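Local coordinates for hypothetical protein, IPT/TIG domain protein (Bacteroides ovatus, PDB 4HW6) that is of uncharacterised function but probably serves as an auxiliary nutrient-binding protein, likely for carbohydrate, pairing an IPT/TIG domain with a six-bladed beta-propeller, at residues A[134-146]-A[417-429]. Sequence-based numbering, arbitrary orientation.
Sequences DCGAFDNIWRMMF and YIGDCDNHRVRKI
F138 and H424 join two neighbouring blades of the beta-propeller through their backbones, F138 N donating to H424 O (3.1 Å), while strands 143-146 and 417-420 run nearly antiparallel, their axes 8.2 Å apart. How propeller blades pack is well illustrated here: the inner strand of one blade and the loop leading into it lie against the hairpin 417-429 of the other, whose turn carries a G1 beta bulge, H424 and R425 together set opposite D420. H424 returns the backbone bond with its ring, ND1 reaching F138 O at 2.8 Å with the oxygen in the imidazole plane, while C421 O sits over one ring face. A water also donates to F138 O and C421 O, tying the loop to the turn. A leucine in place of H424 would probably leave F138 O without its imidazole donor and the loop less firmly fixed to the turn. Deeper in, I141 lays CG2 on the CA of G419, where the position a CB would take falls too close to CG2. CG1 stands beside the backbone N (chi1 -47°), and from there CD1 reaches R425 O and V426 CG2. M144, a selenomethionine, extends its chain across Y417 at about a right angle, bringing CE to V426 CG1 (4.1 Å). Farther along, the rings of F146 and Y417 meet at their edges, F146 CZ lying 3.7 Å from Y417 CE2.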
loop_
_atom_site.group_PDB
_atom_site.type_symbol
_atom_site.label_atom_id
_atom_site.label_comp_id
_atom_site.label_asym_id
_atom_site.label_seq_id
_atom_site.Cartn_x
_atom_site.Cartn_y
_atom_site.Cartn_z
ATOM N N ASP A 134 11.427 -2.924 17.852
ATOM C CA ASP A 134 12.474 -3.865 18.287
ATOM C C ASP A 134 12.122 -5.293 17.825
ATOM O O ASP A 134 11.841 -6.198 18.626
ATOM C CB ASP A 134 12.614 -3.785 19.809
ATOM C CG ASP A 134 13.985 -4.233 20.313
ATOM O OD1 ASP A 134 14.781 -4.800 19.546
ATOM O OD2 ASP A 134 14.257 -4.029 21.509
ATOM N N CYS A 135 12.111 -5.477 16.520
ATOM C CA CYS A 135 11.689 -6.747 15.931
ATOM C C CYS A 135 12.689 -7.148 14.848
ATOM O O CYS A 135 12.306 -7.739 13.838
ATOM C CB CYS A 135 10.287 -6.625 15.328
ATOM S SG CYS A 135 10.121 -5.356 14.038
ATOM N N GLY A 136 13.961 -6.807 15.058
ATOM C CA GLY A 136 14.999 -7.179 14.094
ATOM C C GLY A 136 14.730 -6.634 12.712
ATOM O O GLY A 136 14.209 -5.518 12.581
ATOM N N ALA A 137 15.069 -7.430 11.691
ATOM C CA ALA A 137 14.707 -7.166 10.317
ATOM C C ALA A 137 14.257 -8.465 9.638
ATOM O O ALA A 137 14.222 -9.543 10.262
ATOM C CB ALA A 137 15.860 -6.474 9.553
ATOM N N PHE A 138 13.899 -8.357 8.368
ATOM C CA PHE A 138 13.119 -9.395 7.697
ATOM C C PHE A 138 13.867 -10.085 6.561
ATOM O O PHE A 138 14.368 -9.422 5.649
ATOM C CB PHE A 138 11.818 -8.768 7.208
ATOM C CG PHE A 138 11.117 -8.006 8.292
ATOM C CD1 PHE A 138 10.765 -8.655 9.468
ATOM C CD2 PHE A 138 10.888 -6.649 8.182
ATOM C CE1 PHE A 138 10.154 -7.966 10.496
ATOM C CE2 PHE A 138 10.270 -5.959 9.202
ATOM C CZ PHE A 138 9.920 -6.615 10.374
ATOM N N ASP A 139 13.893 -11.414 6.596
ATOM C CA ASP A 139 14.616 -12.203 5.584
ATOM C C ASP A 139 14.003 -12.132 4.202
ATOM O O ASP A 139 14.728 -12.062 3.222
ATOM C CB ASP A 139 14.743 -13.674 5.996
ATOM C CG ASP A 139 15.794 -13.908 7.062
ATOM O OD1 ASP A 139 16.768 -13.111 7.201
ATOM O OD2 ASP A 139 15.648 -14.930 7.761
ATOM N N ASN A 140 12.678 -12.173 4.101
ATOM C CA ASN A 140 12.034 -12.276 2.792
ATOM C C ASN A 140 10.589 -11.842 2.855
ATOM O O ASN A 140 9.720 -12.597 3.329
ATOM C CB ASN A 140 12.130 -13.719 2.293
ATOM C CG ASN A 140 11.705 -13.884 0.844
ATOM O OD1 ASN A 140 11.326 -12.926 0.184
ATOM N ND2 ASN A 140 11.797 -15.114 0.344
ATOM N N ILE A 141 10.318 -10.644 2.358
ATOM C CA ILE A 141 8.964 -10.102 2.396
ATOM C C ILE A 141 8.315 -10.367 1.016
ATOM O O ILE A 141 8.285 -9.506 0.142
ATOM C CB ILE A 141 8.968 -8.599 2.761
ATOM C CG1 ILE A 141 9.876 -8.299 3.965
ATOM C CG2 ILE A 141 7.544 -8.151 3.090
ATOM C CD1 ILE A 141 10.245 -6.818 4.082
ATOM N N TRP A 142 7.802 -11.574 0.831
ATOM C CA TRP A 142 7.576 -12.106 -0.499
ATOM C C TRP A 142 6.209 -11.709 -1.072
ATOM O O TRP A 142 6.121 -11.228 -2.200
ATOM C CB TRP A 142 7.769 -13.637 -0.477
ATOM C CG TRP A 142 7.500 -14.295 -1.789
ATOM C CD1 TRP A 142 6.488 -15.160 -2.060
ATOM C CD2 TRP A 142 8.235 -14.135 -2.998
ATOM N NE1 TRP A 142 6.536 -15.541 -3.377
ATOM C CE2 TRP A 142 7.595 -14.924 -3.981
ATOM C CE3 TRP A 142 9.375 -13.413 -3.350
ATOM C CZ2 TRP A 142 8.064 -15.012 -5.285
ATOM C CZ3 TRP A 142 9.839 -13.499 -4.655
ATOM C CH2 TRP A 142 9.173 -14.277 -5.608
ATOM N N ARG A 143 5.141 -11.963 -0.325
ATOM C CA ARG A 143 3.787 -11.548 -0.707
ATOM C C ARG A 143 3.026 -11.136 0.548
ATOM O O ARG A 143 3.004 -11.888 1.534
ATOM C CB ARG A 143 2.998 -12.682 -1.368
ATOM C CG ARG A 143 3.582 -13.237 -2.651
ATOM C CD ARG A 143 3.451 -12.259 -3.805
ATOM N NE ARG A 143 3.994 -12.824 -5.054
ATOM C CZ ARG A 143 5.198 -12.581 -5.577
ATOM N NH1 ARG A 143 6.078 -11.801 -4.977
ATOM N NH2 ARG A 143 5.528 -13.137 -6.741
HETATM N N MSE A 144 2.387 -9.963 0.498
HETATM C CA MSE A 144 1.624 -9.402 1.617
HETATM C C MSE A 144 0.127 -9.480 1.405
HETATM O O MSE A 144 -0.363 -9.431 0.264
HETATM C CB MSE A 144 1.895 -7.892 1.756
HETATM C CG MSE A 144 3.203 -7.523 2.215
HETATM SE SE MSE A 144 3.332 -5.557 2.074
HETATM C CE MSE A 144 4.992 -5.491 3.055
HETATM N N MSE A 145 -0.602 -9.551 2.519
HETATM C CA MSE A 145 -2.065 -9.475 2.471
HETATM C C MSE A 145 -2.635 -9.036 3.823
HETATM O O MSE A 145 -2.297 -9.590 4.873
HETATM C CB MSE A 145 -2.575 -10.863 2.097
HETATM C CG MSE A 145 -4.028 -11.061 2.082
HETATM SE SE MSE A 145 -4.863 -10.465 0.455
HETATM C CE MSE A 145 -3.397 -10.438 -0.799
ATOM N N PHE A 146 -3.517 -8.033 3.804
ATOM C CA PHE A 146 -4.300 -7.706 4.980
ATOM C C PHE A 146 -5.392 -8.772 5.179
ATOM O O PHE A 146 -5.992 -9.254 4.208
ATOM C CB PHE A 146 -4.972 -6.319 4.836
ATOM C CG PHE A 146 -4.101 -5.161 5.240
ATOM C CD1 PHE A 146 -3.904 -4.879 6.575
ATOM C CD2 PHE A 146 -3.546 -4.313 4.294
ATOM C CE1 PHE A 146 -3.121 -3.809 6.972
ATOM C CE2 PHE A 146 -2.770 -3.230 4.691
ATOM C CZ PHE A 146 -2.559 -2.988 6.024
ATOM N N TYR A 417 2.434 -0.062 1.932
ATOM C CA TYR A 417 3.585 -0.772 2.526
ATOM C C TYR A 417 4.251 -1.549 1.397
ATOM O O TYR A 417 3.564 -2.195 0.593
ATOM C CB TYR A 417 3.188 -1.720 3.680
ATOM C CG TYR A 417 2.412 -0.996 4.739
ATOM C CD1 TYR A 417 2.973 0.077 5.427
ATOM C CD2 TYR A 417 1.100 -1.352 5.025
ATOM C CE1 TYR A 417 2.231 0.793 6.343
ATOM C CE2 TYR A 417 0.362 -0.657 5.953
ATOM C CZ TYR A 417 0.929 0.406 6.618
ATOM O OH TYR A 417 0.164 1.107 7.514
ATOM N N ILE A 418 5.573 -1.458 1.323
ATOM C CA ILE A 418 6.377 -2.134 0.328
ATOM C C ILE A 418 7.369 -3.054 1.023
ATOM O O ILE A 418 8.122 -2.605 1.897
ATOM C CB ILE A 418 7.212 -1.134 -0.504
ATOM C CG1 ILE A 418 6.316 -0.015 -1.085
ATOM C CG2 ILE A 418 8.014 -1.873 -1.594
ATOM C CD1 ILE A 418 5.277 -0.489 -2.077
ATOM N N GLY A 419 7.373 -4.328 0.633
ATOM C CA GLY A 419 8.354 -5.278 1.118
ATOM C C GLY A 419 9.592 -5.150 0.272
ATOM O O GLY A 419 9.654 -5.638 -0.874
ATOM N N ASP A 420 10.575 -4.471 0.836
ATOM C CA ASP A 420 11.794 -4.100 0.139
ATOM C C ASP A 420 12.846 -5.147 0.500
ATOM O O ASP A 420 13.641 -4.975 1.424
ATOM C CB ASP A 420 12.159 -2.697 0.586
ATOM C CG ASP A 420 13.259 -2.065 -0.232
ATOM O OD1 ASP A 420 13.518 -2.541 -1.338
ATOM O OD2 ASP A 420 13.790 -1.016 0.226
ATOM N N CYS A 421 12.827 -6.245 -0.263
ATOM C CA CYS A 421 13.423 -7.497 0.180
ATOM C C CYS A 421 14.906 -7.460 0.488
ATOM O O CYS A 421 15.300 -7.960 1.525
ATOM C CB CYS A 421 13.133 -8.630 -0.803
ATOM S SG CYS A 421 11.430 -9.134 -0.634
ATOM N N ASP A 422 15.717 -6.846 -0.369
ATOM C CA ASP A 422 17.158 -6.792 -0.115
ATOM C C ASP A 422 17.636 -5.601 0.748
ATOM O O ASP A 422 18.823 -5.457 1.062
ATOM C CB ASP A 422 17.915 -7.004 -1.424
ATOM C CG ASP A 422 18.099 -8.499 -1.738
ATOM O OD1 ASP A 422 18.507 -9.257 -0.825
ATOM O OD2 ASP A 422 17.871 -8.927 -2.876
ATOM N N ASN A 423 16.680 -4.835 1.254
ATOM C CA ASN A 423 16.919 -3.932 2.375
ATOM C C ASN A 423 16.338 -4.461 3.673
ATOM O O ASN A 423 16.547 -3.882 4.724
ATOM C CB ASN A 423 16.345 -2.547 2.072
ATOM C CG ASN A 423 17.167 -1.809 1.054
ATOM O OD1 ASN A 423 18.408 -1.917 1.059
ATOM N ND2 ASN A 423 16.502 -1.085 0.158
ATOM N N HIS A 424 15.587 -5.560 3.584
ATOM C CA HIS A 424 15.104 -6.298 4.746
ATOM C C HIS A 424 14.173 -5.477 5.607
ATOM O O HIS A 424 14.064 -5.699 6.812
ATOM C CB HIS A 424 16.299 -6.869 5.489
ATOM C CG HIS A 424 17.142 -7.743 4.604
ATOM N ND1 HIS A 424 16.728 -8.998 4.201
ATOM C CD2 HIS A 424 18.323 -7.513 3.981
ATOM C CE1 HIS A 424 17.625 -9.505 3.366
ATOM N NE2 HIS A 424 18.602 -8.623 3.216
ATOM N N ARG A 425 13.441 -4.583 4.942
ATOM C CA ARG A 425 12.565 -3.648 5.611
ATOM C C ARG A 425 11.227 -3.551 4.910
ATOM O O ARG A 425 11.146 -3.722 3.680
ATOM C CB ARG A 425 13.205 -2.257 5.615
ATOM C CG ARG A 425 14.427 -2.093 6.512
ATOM C CD ARG A 425 15.168 -0.874 6.017
ATOM N NE ARG A 425 16.333 -0.482 6.786
ATOM C CZ ARG A 425 17.606 -0.649 6.414
ATOM N NH1 ARG A 425 17.965 -1.325 5.307
ATOM N NH2 ARG A 425 18.552 -0.145 7.216
ATOM N N VAL A 426 10.203 -3.210 5.693
ATOM C CA VAL A 426 8.945 -2.700 5.154
ATOM C C VAL A 426 9.057 -1.183 5.023
ATOM O O VAL A 426 9.266 -0.463 6.010
ATOM C CB VAL A 426 7.734 -3.047 6.042
ATOM C CG1 VAL A 426 6.455 -2.518 5.409
ATOM C CG2 VAL A 426 7.634 -4.550 6.266
ATOM N N ARG A 427 8.911 -0.704 3.801
ATOM C CA ARG A 427 8.932 0.714 3.495
ATOM C C ARG A 427 7.475 1.198 3.425
ATOM O O ARG A 427 6.547 0.403 3.224
ATOM C CB ARG A 427 9.633 0.975 2.167
ATOM C CG ARG A 427 11.012 0.347 2.000
ATOM C CD ARG A 427 12.080 1.008 2.842
ATOM N NE ARG A 427 12.499 2.323 2.357
ATOM C CZ ARG A 427 13.219 2.567 1.260
ATOM N NH1 ARG A 427 13.690 1.610 0.505
ATOM N NH2 ARG A 427 13.521 3.808 0.948
ATOM N N LYS A 428 7.285 2.487 3.648
ATOM C CA LYS A 428 5.965 3.110 3.553
ATOM C C LYS A 428 5.980 4.216 2.504
ATOM O O LYS A 428 6.953 4.959 2.391
ATOM C CB LYS A 428 5.570 3.650 4.911
ATOM C CG LYS A 428 4.230 4.370 5.000
ATOM C CD LYS A 428 3.993 4.694 6.480
ATOM C CE LYS A 428 2.937 5.734 6.714
ATOM N NZ LYS A 428 2.841 6.003 8.191
ATOM N N ILE A 429 4.909 4.298 1.714
ATOM C CA ILE A 429 4.713 5.443 0.813
ATOM C C ILE A 429 3.456 6.167 1.279
ATOM O O ILE A 429 2.375 5.583 1.310
ATOM C CB ILE A 429 4.580 5.037 -0.677
ATOM C CG1 ILE A 429 5.795 4.223 -1.149
ATOM C CG2 ILE A 429 4.398 6.298 -1.534
ATOM C CD1 ILE A 429 5.699 3.733 -2.589
HETATM O O HOH W 1 13.149 -9.100 2.971
#